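Local coordinates for protein tudor (PDB 4Q5W) that may act with the Piwi proteins Aubergine and AGO3 in the piRNA pathway that represses transposons, and is required for the formation of primordial germ cells, at residues E113-A116 with I117-K120; R162-I166 with Y167-Q171; S26-D29 with I30-K34; T127-D130 with A131-S135. One frame throughout, in Å; residues are numbered along the deposited sequence. Where two conformers were deposited one is given.

Contact 1 of 4, residues E113-A116 with I117-K120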
loop_
_atom_site.group_PDB
_atom_site.type_symbol
_atom_site.label_atom_id
_atom_site.label_comp_id
_atom_site.label_asym_id
_atom_site.label_seq_id
_atom_site.Cartn_x
_atom_site.Cartn_y
_atom_site.Cartn_z
ATOM N N GLU A 113 -3.785 -8.663 13.440
ATOM C CA GLU A 113 -4.729 -8.985 14.490
ATOM C C GLU A 113 -5.288 -7.681 15.080
ATOM O O GLU A 113 -4.643 -6.635 14.989
ATOM C CB GLU A 113 -4.024 -9.828 15.549
ATOM C CG GLU A 113 -3.584 -11.193 15.011
ATOM C CD GLU A 113 -2.508 -11.831 15.859
ATOM O OE1 GLU A 113 -1.329 -11.424 15.722
ATOM O OE2 GLU A 113 -2.846 -12.733 16.652
ATOM N N PRO A 114 -6.514 -7.730 15.631
ATOM C CA PRO A 114 -7.151 -6.535 16.190
ATOM C C PRO A 114 -6.624 -6.183 17.570
ATOM O O PRO A 114 -6.214 -7.067 18.325
ATOM C CB PRO A 114 -8.622 -6.952 16.306
ATOM C CG PRO A 114 -8.575 -8.403 16.501
ATOM C CD PRO A 114 -7.433 -8.881 15.635
ATOM N N SER A 115 -6.639 -4.899 17.902
ATOM C CA SER A 115 -6.286 -4.469 19.252
ATOM C C SER A 115 -6.951 -3.142 19.577
ATOM O O SER A 115 -6.865 -2.192 18.797
ATOM C CB SER A 115 -4.772 -4.328 19.402
ATOM O OG SER A 115 -4.449 -3.753 20.658
ATOM N N ALA A 116 -7.614 -3.071 20.728
ATOM C CA ALA A 116 -8.234 -1.819 21.148
ATOM C C ALA A 116 -7.206 -0.692 21.301
ATOM O O ALA A 116 -7.549 0.486 21.203
ATOM C CB ALA A 116 -9.022 -2.013 22.442
ATOM N N ILE A 117 -5.949 -1.054 21.535
ATOM C CA ILE A 117 -4.889 -0.064 21.608
ATOM C C ILE A 117 -4.779 0.653 20.269
ATOM O O ILE A 117 -4.632 1.873 20.214
ATOM C CB ILE A 117 -3.533 -0.707 21.988
ATOM C CG1 ILE A 117 -3.631 -1.331 23.387
ATOM C CG2 ILE A 117 -2.425 0.336 21.947
ATOM C CD1 ILE A 117 -2.412 -2.164 23.784
ATOM N N PHE A 118 -4.885 -0.109 19.187
ATOM C CA PHE A 118 -4.782 0.472 17.860
ATOM C C PHE A 118 -5.988 1.350 17.557
ATOM O O PHE A 118 -5.853 2.383 16.900
ATOM C CB PHE A 118 -4.697 -0.607 16.783
ATOM C CG PHE A 118 -3.533 -1.546 16.931
ATOM C CD1 PHE A 118 -2.400 -1.182 17.637
ATOM C CD2 PHE A 118 -3.578 -2.800 16.346
ATOM C CE1 PHE A 118 -1.323 -2.061 17.755
ATOM C CE2 PHE A 118 -2.516 -3.674 16.459
ATOM C CZ PHE A 118 -1.384 -3.303 17.170
ATOM N N GLU A 119 -7.168 0.931 18.015
ATOM C CA GLU A 119 -8.407 1.633 17.667
ATOM C C GLU A 119 -8.636 2.896 18.494
ATOM O O GLU A 119 -9.262 3.855 18.032
ATOM C CB GLU A 119 -9.616 0.704 17.819
ATOM C CG GLU A 119 -9.503 -0.595 17.035
ATOM C CD GLU A 119 -9.432 -0.376 15.537
ATOM O OE1 GLU A 119 -9.906 0.678 15.051
ATOM O OE2 GLU A 119 -8.901 -1.269 14.843
ATOM N N LYS A 120 -8.145 2.885 19.722
ATOM C CA LYS A 120 -8.341 4.004 20.631
ATOM C C LYS A 120 -7.271 5.074 20.436
ATOM O O LYS A 120 -7.387 6.186 20.950
ATOM C CB LYS A 120 -8.352 3.496 22.074
ATOM C CG LYS A 120 -9.636 2.755 22.431
ATOM C CD LYS A 120 -9.590 2.126 23.817
ATOM C CE LYS A 120 -10.967 1.594 24.213
ATOM N NZ LYS A 120 -11.066 1.231 25.658
HETATM O O HOH W 1 -7.152 -3.247 15.635
#
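Ser-115 meets the first turn of the helix with both its side chain and its carbonyl. With OG anti to the backbone N (chi1 173°), the hydroxyl turns forward and accepts the N-H of Ile-117 at 3.2 Å from OG to N, while CB is left lying over one face of Phe-118. That carbon sits 3.8 Å from the centroid of the Phe-118 ring, displaced toward the rim, in a CH-pi contact; the carbonyl O of Glu-113 approaches the ring near its plane, 3.9 Å from Phe-118 CE2. The carbonyl O of Ser-115 takes the N-H of Glu-119 at 3.2 Å, in the carbonyl plane, and a weak bond from Phe-118 N besides. Glu-119, bent at chi2, folds back so that its OE2 accepts from a water, and this water in turn accepts from Ser-115 N at 2.9 Å. Further out, Gln-171 of helix 166-182 hydrogen-bonds Ser-115 OG through its OE1 and packs on Phe-118, so the capping hydroxyl has two partners. An alanine in place of Phe-118 takes away the face under Ser-115 CB, and would probably open a gap beside Gln-171 and leave the capping serine less firmly seated. This is a serine N-cap, here starting helix 116-120 right after strand 108-112 in the nuclease-like part of extended-Tudor 9, one unit of the longer protein.

Contact 2 of 4, residues R162-I166 with Y167-Q171; sequences RSLKI and YEHLQ
Leu-164 holds CG anti to its own nitrogen (chi1 -175°) and His-169 does likewise (chi1 -162°), and these two torsions bring the leucine fork across the imidazole at about a right angle. CD1 of Leu-164 stands over the middle of one face, 3.5 Å from the centroid of the His-169 ring and 9° off its normal, and the other methyl, CD2, rests 3.6 Å from His-169 CB. Lys-165 is the N-cap, so leucine and histidine occupy the N' and N4 places that pair in a hydrophobic staple. Behind them the backbone closes the turn: His-169 N gives a bond of 2.8 Å to Lys-165 O, and Leu-170 N bonds to Ile-166 O. One turn on, Gln-171 bends back over Tyr-167, its NE2 above the centre of the phenol ring while donating to Tyr-167 O at 3.2 Å. The phenol OH reaches out to the carbonyl of Pro-114. Lys-165 NZ and Glu-168 OE1, 6.4 Å apart, make no salt bridge. The staple thus works by a methyl against a ring face and asks for no charge on the histidine.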
loop_
_atom_site.group_PDB
_atom_site.type_symbol
_atom_site.label_atom_id
_atom_site.label_comp_id
_atom_site.label_asym_id
_atom_site.label_seq_id
_atom_site.Cartn_x
_atom_site.Cartn_y
_atom_site.Cartn_z
ATOM N N ARG A 162 16.537 -8.588 13.850
ATOM C CA ARG A 162 15.747 -8.411 15.065
ATOM C C ARG A 162 14.590 -9.390 15.133
ATOM O O ARG A 162 14.163 -9.773 16.219
ATOM C CB ARG A 162 15.174 -6.995 15.144
ATOM C CG ARG A 162 16.201 -5.884 15.139
ATOM C CD ARG A 162 15.512 -4.541 14.956
ATOM N NE ARG A 162 14.872 -4.417 13.646
ATOM C CZ ARG A 162 14.061 -3.415 13.309
ATOM N NH1 ARG A 162 13.521 -3.367 12.096
ATOM N NH2 ARG A 162 13.794 -2.458 14.190
ATOM N N SER A 163 14.079 -9.779 13.965
ATOM C CA SER A 163 12.843 -10.549 13.877
ATOM C C SER A 163 11.785 -9.947 14.795
ATOM O O SER A 163 11.167 -10.642 15.600
ATOM C CB SER A 163 13.067 -12.025 14.195
ATOM O OG SER A 163 13.701 -12.688 13.111
ATOM N N LEU A 164 11.587 -8.645 14.662
ATOM C CA LEU A 164 10.683 -7.923 15.538
ATOM C C LEU A 164 9.227 -8.301 15.273
ATOM O O LEU A 164 8.769 -8.265 14.131
ATOM C CB LEU A 164 10.909 -6.433 15.364
ATOM C CG LEU A 164 10.135 -5.501 16.275
ATOM C CD1 LEU A 164 11.077 -4.408 16.737
ATOM C CD2 LEU A 164 8.936 -4.937 15.517
ATOM N N LYS A 165 8.516 -8.675 16.333
ATOM C CA LYS A 165 7.135 -9.136 16.219
ATOM C C LYS A 165 6.232 -7.923 16.245
ATOM O O LYS A 165 6.008 -7.325 17.299
ATOM C CB LYS A 165 6.787 -10.072 17.380
ATOM C CG LYS A 165 7.731 -11.263 17.511
ATOM C CD LYS A 165 7.393 -12.128 18.727
ATOM C CE LYS A 165 8.130 -13.466 18.654
ATOM N NZ LYS A 165 7.835 -14.375 19.801
ATOM N N ILE A 166 5.721 -7.550 15.081
ATOM C CA ILE A 166 5.129 -6.226 14.931
ATOM C C ILE A 166 3.853 -6.005 15.736
ATOM O O ILE A 166 3.668 -4.940 16.309
ATOM C CB ILE A 166 4.939 -5.877 13.455
ATOM C CG1 ILE A 166 6.307 -5.815 12.780
ATOM C CG2 ILE A 166 4.244 -4.528 13.300
ATOM C CD1 ILE A 166 6.243 -5.763 11.270
ATOM N N TYR A 167 2.982 -7.005 15.798
ATOM C CA TYR A 167 1.722 -6.846 16.524
ATOM C C TYR A 167 1.993 -6.538 17.996
ATOM O O TYR A 167 1.495 -5.547 18.550
ATOM C CB TYR A 167 0.844 -8.095 16.358
ATOM C CG TYR A 167 -0.424 -8.099 17.195
ATOM C CD1 TYR A 167 -1.444 -7.192 16.946
ATOM C CD2 TYR A 167 -0.609 -9.026 18.217
ATOM C CE1 TYR A 167 -2.609 -7.194 17.701
ATOM C CE2 TYR A 167 -1.779 -9.036 18.976
ATOM C CZ TYR A 167 -2.773 -8.111 18.707
ATOM O OH TYR A 167 -3.936 -8.111 19.443
ATOM N N GLU A 168 2.806 -7.375 18.624
ATOM C CA GLU A 168 3.139 -7.191 20.018
ATOM C C GLU A 168 4.021 -5.969 20.257
ATOM O O GLU A 168 3.809 -5.239 21.217
ATOM C CB GLU A 168 3.781 -8.457 20.586
ATOM C CG GLU A 168 2.821 -9.645 20.634
ATOM C CD GLU A 168 2.733 -10.422 19.330
ATOM O OE1 GLU A 168 3.412 -10.043 18.354
ATOM O OE2 GLU A 168 1.983 -11.429 19.289
ATOM N N HIS A 169 5.010 -5.746 19.392
ATOM C CA HIS A 169 5.914 -4.618 19.575
ATOM C C HIS A 169 5.216 -3.274 19.407
ATOM O O HIS A 169 5.489 -2.315 20.139
ATOM C CB HIS A 169 7.077 -4.689 18.592
ATOM C CG HIS A 169 8.238 -3.841 18.989
ATOM N ND1 HIS A 169 9.104 -4.200 19.999
ATOM C CD2 HIS A 169 8.651 -2.627 18.550
ATOM C CE1 HIS A 169 10.018 -3.256 20.145
ATOM N NE2 HIS A 169 9.772 -2.297 19.271
ATOM N N LEU A 170 4.309 -3.206 18.442
ATOM C CA LEU A 170 3.599 -1.953 18.180
ATOM C C LEU A 170 2.715 -1.587 19.365
ATOM O O LEU A 170 2.653 -0.424 19.768
ATOM C CB LEU A 170 2.762 -2.063 16.912
ATOM C CG LEU A 170 2.100 -0.772 16.441
ATOM C CD1 LEU A 170 3.129 0.337 16.202
ATOM C CD2 LEU A 170 1.305 -1.039 15.175
ATOM N N GLN A 171 2.046 -2.582 19.936
ATOM C CA GLN A 171 1.250 -2.341 21.137
ATOM C C GLN A 171 2.116 -1.821 22.273
ATOM O O GLN A 171 1.738 -0.875 22.975
ATOM C CB GLN A 171 0.559 -3.615 21.593
ATOM C CG GLN A 171 -0.600 -4.044 20.716
ATOM C CD GLN A 171 -1.181 -5.362 21.164
ATOM O OE1 GLN A 171 -2.215 -5.401 21.835
ATOM N NE2 GLN A 171 -0.523 -6.455 20.796
#

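Contact 3 of 4, residues S26-D29 with I30-K34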
loop_
_atom_site.group_PDB
_atom_site.type_symbol
_atom_site.label_atom_id
_atom_site.label_comp_id
_atom_site.label_asym_id
_atom_site.label_seq_id
_atom_site.Cartn_x
_atom_site.Cartn_y
_atom_site.Cartn_z
ATOM N N SER A 26 9.473 -9.831 -9.684
ATOM C CA SER A 26 9.894 -9.690 -11.074
ATOM C C SER A 26 8.760 -9.148 -11.918
ATOM O O SER A 26 8.995 -8.372 -12.838
ATOM C CB SER A 26 10.380 -11.016 -11.668
ATOM O OG SER A 26 11.612 -11.411 -11.094
ATOM N N LEU A 27 7.534 -9.572 -11.609
ATOM C CA LEU A 27 6.363 -9.055 -12.310
ATOM C C LEU A 27 6.202 -7.556 -12.075
ATOM O O LEU A 27 5.893 -6.814 -13.003
ATOM C CB LEU A 27 5.088 -9.788 -11.880
ATOM C CG LEU A 27 3.772 -9.185 -12.389
ATOM C CD1 LEU A 27 3.718 -9.199 -13.916
ATOM C CD2 LEU A 27 2.564 -9.900 -11.794
ATOM N N MET A 28 6.386 -7.112 -10.833
ATOM C CA MET A 28 6.306 -5.685 -10.524
ATOM C C MET A 28 7.390 -4.916 -11.295
ATOM O O MET A 28 7.144 -3.839 -11.838
ATOM C CB MET A 28 6.454 -5.447 -9.012
ATOM C CG MET A 28 6.147 -4.024 -8.558
ATOM S SD MET A 28 4.406 -3.588 -8.732
ATOM C CE MET A 28 4.427 -2.515 -10.177
ATOM N N ASP A 29 8.593 -5.474 -11.337
ATOM C CA ASP A 29 9.690 -4.834 -12.054
ATOM C C ASP A 29 9.374 -4.670 -13.535
ATOM O O ASP A 29 9.680 -3.631 -14.112
ATOM C CB ASP A 29 10.990 -5.615 -11.897
ATOM C CG ASP A 29 11.605 -5.460 -10.519
ATOM O OD1 ASP A 29 11.078 -4.672 -9.704
ATOM O OD2 ASP A 29 12.624 -6.126 -10.258
ATOM N N ILE A 30 8.776 -5.695 -14.142
ATOM C CA ILE A 30 8.432 -5.645 -15.567
ATOM C C ILE A 30 7.345 -4.609 -15.834
ATOM O O ILE A 30 7.390 -3.899 -16.840
ATOM C CB ILE A 30 7.986 -7.034 -16.091
ATOM C CG1 ILE A 30 9.179 -7.996 -16.119
ATOM C CG2 ILE A 30 7.411 -6.926 -17.476
ATOM C CD1 ILE A 30 8.788 -9.465 -16.156
ATOM N N ILE A 31 6.369 -4.517 -14.935
ATOM C CA ILE A 31 5.307 -3.518 -15.081
ATOM C C ILE A 31 5.901 -2.114 -15.076
ATOM O O ILE A 31 5.620 -1.312 -15.972
ATOM C CB ILE A 31 4.222 -3.660 -13.989
ATOM C CG1 ILE A 31 3.506 -5.007 -14.123
ATOM C CG2 ILE A 31 3.232 -2.502 -14.047
ATOM C CD1 ILE A 31 2.510 -5.302 -12.991
ATOM N N CYS A 32 6.745 -1.841 -14.082
ATOM C CA CYS A 32 7.417 -0.545 -13.961
ATOM C C CYS A 32 8.279 -0.229 -15.174
ATOM O O CYS A 32 8.253 0.884 -15.691
ATOM C CB CYS A 32 8.298 -0.505 -12.711
ATOM S SG CYS A 32 7.397 -0.496 -11.149
ATOM N N GLU A 33 9.061 -1.209 -15.614
ATOM C CA GLU A 33 9.942 -1.003 -16.761
ATOM C C GLU A 33 9.129 -0.682 -18.009
ATOM O O GLU A 33 9.458 0.232 -18.762
ATOM C CB GLU A 33 10.830 -2.224 -17.011
ATOM C CG GLU A 33 11.388 -2.274 -18.418
ATOM C CD GLU A 33 12.852 -2.644 -18.468
ATOM O OE1 GLU A 33 13.171 -3.843 -18.305
ATOM O OE2 GLU A 33 13.684 -1.734 -18.675
ATOM N N LYS A 34 8.056 -1.428 -18.225
ATOM C CA LYS A 34 7.239 -1.194 -19.411
ATOM C C LYS A 34 6.511 0.156 -19.371
ATOM O O LYS A 34 6.456 0.876 -20.377
ATOM C CB LYS A 34 6.262 -2.348 -19.615
ATOM C CG LYS A 34 6.931 -3.600 -20.175
ATOM C CD LYS A 34 5.971 -4.781 -20.148
ATOM C CE LYS A 34 6.568 -5.995 -20.838
ATOM N NZ LYS A 34 6.716 -5.767 -22.299
#
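Ser-26 to Asp-29 run into Ile-30 to Lys-34 as unbroken alpha-helix, and four successive carbonyls each accept the N-H of the residue four places on. The straightest, from Cys-32 N to Met-28 O, is 3.0 Å long with an N-H...O angle of 173°; Ile-30 N, Ile-31 N and Glu-33 N repeat the pattern on Ser-26, Leu-27 and Asp-29. Along one flank the side chains meet three and four residues apart. Ile-31 CD1 comes within 4.1 Å of Leu-27 CG, the two branches crossing obliquely. Met-28 starts away from the next turn, but its chain doubles back at chi2 (68°) and chi3, which swings the CE methyl to 4.0 Å from Ile-31 CB. Cys-32 has two conformers, so the approach of its SG to the same methyl is less certain. Ile-30 instead lays CG1 against the carbonyl O of Ser-26, 3.3 Å away, on an exposed part of the helix. Helix 25-37 links the five-stranded, nuclease-like part to the Tudor sheet, as in other extended Tudor domains. Its Met-28 is buried against Asp-83 and Tyr-84, in the loop between strands 77-81 and 87-90, and against Val-106 just ahead of strand 108-112.

Contact 4 of 4, residues T127-D130 with A131-S135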
loop_
_atom_site.group_PDB
_atom_site.type_symbol
_atom_site.label_atom_id
_atom_site.label_comp_id
_atom_site.label_asym_id
_atom_site.label_seq_id
_atom_site.Cartn_x
_atom_site.Cartn_y
_atom_site.Cartn_z
ATOM N N THR A 127 1.643 6.433 13.187
ATOM C CA THR A 127 2.950 7.079 13.095
ATOM C C THR A 127 4.048 6.178 13.675
ATOM O O THR A 127 5.167 6.120 13.141
ATOM C CB THR A 127 2.965 8.495 13.741
ATOM O OG1 THR A 127 4.227 9.127 13.500
ATOM C CG2 THR A 127 2.709 8.433 15.243
ATOM N N THR A 128 3.725 5.474 14.758
ATOM C CA THR A 128 4.668 4.530 15.346
ATOM C C THR A 128 4.918 3.372 14.380
ATOM O O THR A 128 6.050 2.934 14.218
ATOM C CB THR A 128 4.175 4.019 16.708
ATOM O OG1 THR A 128 3.887 5.150 17.541
ATOM C CG2 THR A 128 5.245 3.142 17.400
ATOM N N PHE A 129 3.860 2.900 13.723
ATOM C CA PHE A 129 3.964 1.794 12.777
ATOM C C PHE A 129 4.845 2.228 11.594
ATOM O O PHE A 129 5.705 1.472 11.135
ATOM C CB PHE A 129 2.551 1.417 12.304
ATOM C CG PHE A 129 2.460 0.120 11.528
ATOM C CD1 PHE A 129 3.498 -0.817 11.521
ATOM C CD2 PHE A 129 1.302 -0.165 10.815
ATOM C CE1 PHE A 129 3.381 -2.003 10.805
ATOM C CE2 PHE A 129 1.177 -1.349 10.093
ATOM C CZ PHE A 129 2.216 -2.265 10.084
ATOM N N ASP A 130 4.642 3.456 11.117
ATOM C CA ASP A 130 5.426 3.973 9.997
ATOM C C ASP A 130 6.918 3.955 10.314
ATOM O O ASP A 130 7.732 3.568 9.476
ATOM C CB ASP A 130 4.992 5.395 9.618
ATOM C CG ASP A 130 3.695 5.425 8.832
ATOM O OD1 ASP A 130 3.430 4.470 8.071
ATOM O OD2 ASP A 130 2.942 6.413 8.972
ATOM N N ALA A 131 7.270 4.358 11.531
ATOM C CA ALA A 131 8.661 4.395 11.954
ATOM C C ALA A 131 9.228 2.985 12.054
ATOM O O ALA A 131 10.372 2.744 11.676
ATOM C CB ALA A 131 8.782 5.113 13.281
ATOM N N LEU A 132 8.413 2.064 12.568
ATOM C CA LEU A 132 8.758 0.648 12.646
ATOM C C LEU A 132 9.034 0.052 11.260
ATOM O O LEU A 132 10.022 -0.671 11.050
ATOM C CB LEU A 132 7.610 -0.105 13.325
ATOM C CG LEU A 132 7.901 -1.422 14.031
ATOM C CD1 LEU A 132 9.144 -1.272 14.892
ATOM C CD2 LEU A 132 6.708 -1.816 14.886
ATOM N N LEU A 133 8.163 0.362 10.307
ATOM C CA LEU A 133 8.319 -0.156 8.953
ATOM C C LEU A 133 9.537 0.461 8.268
ATOM O O LEU A 133 10.261 -0.217 7.543
ATOM C CB LEU A 133 7.048 0.086 8.126
ATOM C CG LEU A 133 5.817 -0.719 8.549
ATOM C CD1 LEU A 133 4.592 -0.349 7.723
ATOM C CD2 LEU A 133 6.096 -2.208 8.464
ATOM N N ASP A 134 9.771 1.748 8.501
ATOM C CA ASP A 134 10.940 2.393 7.925
ATOM C C ASP A 134 12.212 1.688 8.397
ATOM O O ASP A 134 13.184 1.564 7.648
ATOM C CB ASP A 134 10.976 3.882 8.277
ATOM C CG ASP A 134 11.942 4.662 7.405
ATOM O OD1 ASP A 134 11.633 4.868 6.211
ATOM O OD2 ASP A 134 13.010 5.067 7.913
ATOM N N SER A 135 12.183 1.191 9.632
ATOM C CA SER A 135 13.349 0.519 10.202
ATOM C C SER A 135 13.698 -0.812 9.522
ATOM O O SER A 135 14.801 -1.335 9.713
ATOM C CB SER A 135 13.209 0.337 11.724
ATOM O OG SER A 135 12.431 -0.798 12.057
#
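Phe-129 offers one ring face to Leu-133, a turn later in the helix: CD1 of the leucine lies 3.7 Å above the ring plane, shifted toward the rim, in a CH-pi contact 18° off the normal. Ile-166, from the start of helix 166-182, comes from the other side of that plane, near CE1. Helix 122-134 is amphipathic here, its phenylalanine and leucine turned to the five-stranded sheet of the nuclease-like part of the extended Tudor domain, where Phe-129 touches Val-11 and Leu-133 touches both Ile-8 and Val-11. Different chi1 choices bring the two together. Phe-129 keeps CG anti to its nitrogen (-169°) and leans along the helix, while Leu-133 sets CG beside its own nitrogen (-68°) and reaches back, bringing Leu-133 CG to 3.6 Å from Phe-129 CE1. Beneath the pair Leu-133 N bonds to Phe-129 O at 2.8 Å. A serine in place of Phe-129 removes the ring under Leu-133, and would probably leave a gap toward Ile-166 and Val-11 and let the leucine turn more freely. On the neighbouring flank Leu-132 meets His-169 and Thr-128 meets Leu-170, both of helix 166-182, while the hydroxyl of Thr-128 turns back to the carbonyl of Leu-124. Asp-130 and Ala-131 are exposed. At the C-terminal end the hydroxyl of Ser-135 is hydrogen-bonded to Arg-162 NH1, and its OG also donates to Leu-132 O, 2.6 Å from Ser-135 OG.

Overall arrangement
Contacts 1, 2 and 4 gather on the nuclease-like side of the domain, whereas contact 3 lies apart, its centre about 36 Å from that of contact 1. Contacts 1 and 2 both begin helices, one by a serine cap and a water, the other by an apolar staple, and they touch directly where the loop before helix 116-120, and Phe-118 on that helix, meet helix 166-182. Contact 2 also abuts contact 4, with Leu-170 CD1 packed 3.7 Å from Thr-128 CG2. Contacts 3 and 4 are pairings within a single helix: an aromatic one facing the sheet in contact 4, aliphatic and sulfur chains in contact 3. None is wholly core; each joins buried residues to exposed ones.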